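Local coordinates for Lin2634 protein (PDB 3MZO) that is probably a metal-dependent phosphohydrolase of the HD-domain superfamily, related to YfbR-type 5'-deoxynucleotidases, and binds calcium ions in the crystal, at residues 139-143 with 165-170. Residues are numbered along the deposited sequence; the frame is centred on the assembly and turned at random.
Sequences KVDLL and EALATI
An antiparallel helix pair in the all-helical HD-domain fold brings Lys139 onto Glu165 and Ala166, with the two segment axes 8.8 Å apart at closest and their directions 149° from each other. The residue just before Lys139, Asp138, is a calcium ligand with His34, His68 and Asp69, so the contact follows directly on a metal ligand in sequence, with the Lys139 side chain near the site but not touching it. Lys139 is a knob in the hole formed by Glu165, Ala166, Thr169 and Ile170. Lys139 CB lies 3.9 Å from Ile170 CG1 and Lys139 CG 4.0 Å from Thr169 CG2; the chain then bends at chi2 and runs on extended, carrying the ammonium group to the carboxylate. Lys139 NZ is 3.1 Å from both Glu165 OE1 and Glu165 OE2, meeting each oxygen on its syn side and 20° out of the carboxylate plane, a forked salt bridge with the ammonium shared between the two oxygens. Thr169 OG1 lies 2.8 Å from Glu165 OE2, one turn further along the same helix.

Further into the interface the contact turns apolar and close. The small side chain of Ala166 lets the backbones approach, Ala166 CB sitting 3.7 Å from Lys139 O. Leu143, with CG anti to its own N (chi1 -169°), passes that methyl and sets Leu143 CD1 3.8 Å from Leu167 CB, while Ile170 CD1 meets Val140 CG2 at 3.8 Å.

Beyond the pair, helix 177-191 packs on Leu143, Leu167 and Ile170 through Phe182, Leu187 and Val179, and helix 31-51 covers Val140 with Ile41 and Phe45. Phe8 of a second subunit also packs on Val140, while helix 201-211 reaches Leu167 through Thr205 and Ile208.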
loop_
_atom_site.group_PDB
_atom_site.type_symbol
_atom_site.label_atom_id
_atom_site.label_comp_id
_atom_site.label_asym_id
_atom_site.label_seq_id
_atom_site.Cartn_x
_atom_site.Cartn_y
_atom_site.Cartn_z
ATOM N N LYS B 139 13.397 20.790 -13.208
ATOM C CA LYS B 139 14.627 20.006 -13.255
ATOM C C LYS B 139 15.293 19.873 -11.895
ATOM O O LYS B 139 15.871 18.851 -11.591
ATOM C CB LYS B 139 15.629 20.559 -14.279
ATOM C CG LYS B 139 15.169 20.496 -15.725
ATOM C CD LYS B 139 14.783 19.099 -16.186
ATOM C CE LYS B 139 14.274 19.131 -17.635
ATOM N NZ LYS B 139 14.148 17.776 -18.141
ATOM N N VAL B 140 15.210 20.901 -11.067
ATOM C CA VAL B 140 15.747 20.788 -9.708
ATOM C C VAL B 140 14.999 19.695 -8.948
ATOM O O VAL B 140 15.640 18.937 -8.210
ATOM C CB VAL B 140 15.751 22.113 -8.928
ATOM C CG1 VAL B 140 15.979 21.856 -7.449
ATOM C CG2 VAL B 140 16.813 23.061 -9.507
ATOM N N ASP B 141 13.680 19.599 -9.096
ATOM C CA ASP B 141 12.943 18.570 -8.338
ATOM C C ASP B 141 13.328 17.177 -8.858
ATOM O O ASP B 141 13.512 16.253 -8.082
ATOM C CB ASP B 141 11.427 18.745 -8.372
ATOM C CG ASP B 141 10.703 17.738 -7.458
ATOM O OD1 ASP B 141 11.070 17.616 -6.279
ATOM O OD2 ASP B 141 9.790 17.023 -7.924
ATOM N N LEU B 142 13.457 17.058 -10.170
ATOM C CA LEU B 142 13.877 15.813 -10.803
ATOM C C LEU B 142 15.277 15.422 -10.320
ATOM O O LEU B 142 15.578 14.256 -10.077
ATOM C CB LEU B 142 13.850 16.013 -12.303
ATOM C CG LEU B 142 13.805 14.823 -13.242
ATOM C CD1 LEU B 142 12.577 13.933 -13.021
ATOM C CD2 LEU B 142 13.861 15.356 -14.670
ATOM N N LEU B 143 16.142 16.415 -10.178
ATOM C CA LEU B 143 17.484 16.202 -9.671
ATOM C C LEU B 143 17.459 15.703 -8.216
ATOM O O LEU B 143 18.191 14.780 -7.858
ATOM C CB LEU B 143 18.302 17.506 -9.782
ATOM C CG LEU B 143 19.807 17.430 -9.533
ATOM C CD1 LEU B 143 20.563 17.089 -10.824
ATOM C CD2 LEU B 143 20.321 18.751 -8.958
ATOM N N GLU B 165 20.942 14.290 -16.952
ATOM C CA GLU B 165 20.147 15.094 -17.864
ATOM C C GLU B 165 19.656 16.347 -17.185
ATOM O O GLU B 165 19.704 17.424 -17.783
ATOM C CB GLU B 165 18.956 14.302 -18.402
ATOM C CG GLU B 165 18.066 15.049 -19.445
ATOM C CD GLU B 165 17.063 16.094 -18.845
ATOM O OE1 GLU B 165 16.539 15.919 -17.706
ATOM O OE2 GLU B 165 16.787 17.099 -19.542
ATOM N N ALA B 166 19.177 16.198 -15.949
ATOM C CA ALA B 166 18.641 17.313 -15.194
ATOM C C ALA B 166 19.744 18.344 -14.929
ATOM O O ALA B 166 19.570 19.519 -15.253
ATOM C CB ALA B 166 17.962 16.815 -13.882
ATOM N N LEU B 167 20.895 17.920 -14.416
ATOM C CA LEU B 167 21.987 18.860 -14.195
ATOM C C LEU B 167 22.483 19.524 -15.501
ATOM O O LEU B 167 22.642 20.747 -15.565
ATOM C CB LEU B 167 23.139 18.190 -13.438
ATOM C CG LEU B 167 24.216 19.130 -12.862
ATOM C CD1 LEU B 167 23.651 20.273 -11.917
ATOM C CD2 LEU B 167 25.244 18.278 -12.144
ATOM N N ALA B 168 22.680 18.728 -16.545
ATOM C CA ALA B 168 23.042 19.260 -17.860
ATOM C C ALA B 168 22.102 20.391 -18.258
ATOM O O ALA B 168 22.544 21.472 -18.623
ATOM C CB ALA B 168 23.008 18.148 -18.911
ATOM N N THR B 169 20.802 20.150 -18.167
ATOM C CA THR B 169 19.813 21.169 -18.505
ATOM C C THR B 169 19.898 22.412 -17.601
ATOM O O THR B 169 19.929 23.531 -18.100
ATOM C CB THR B 169 18.408 20.573 -18.471
ATOM O OG1 THR B 169 18.404 19.436 -19.327
ATOM C CG2 THR B 169 17.354 21.548 -18.959
ATOM N N ILE B 170 19.975 22.228 -16.282
ATOM C CA ILE B 170 20.165 23.361 -15.374
ATOM C C ILE B 170 21.367 24.239 -15.820
ATOM O O ILE B 170 21.301 25.481 -15.779
ATOM C CB ILE B 170 20.325 22.870 -13.893
ATOM C CG1 ILE B 170 19.003 22.302 -13.387
ATOM C CG2 ILE B 170 20.765 24.000 -12.976
ATOM C CD1 ILE B 170 19.105 21.522 -12.096
#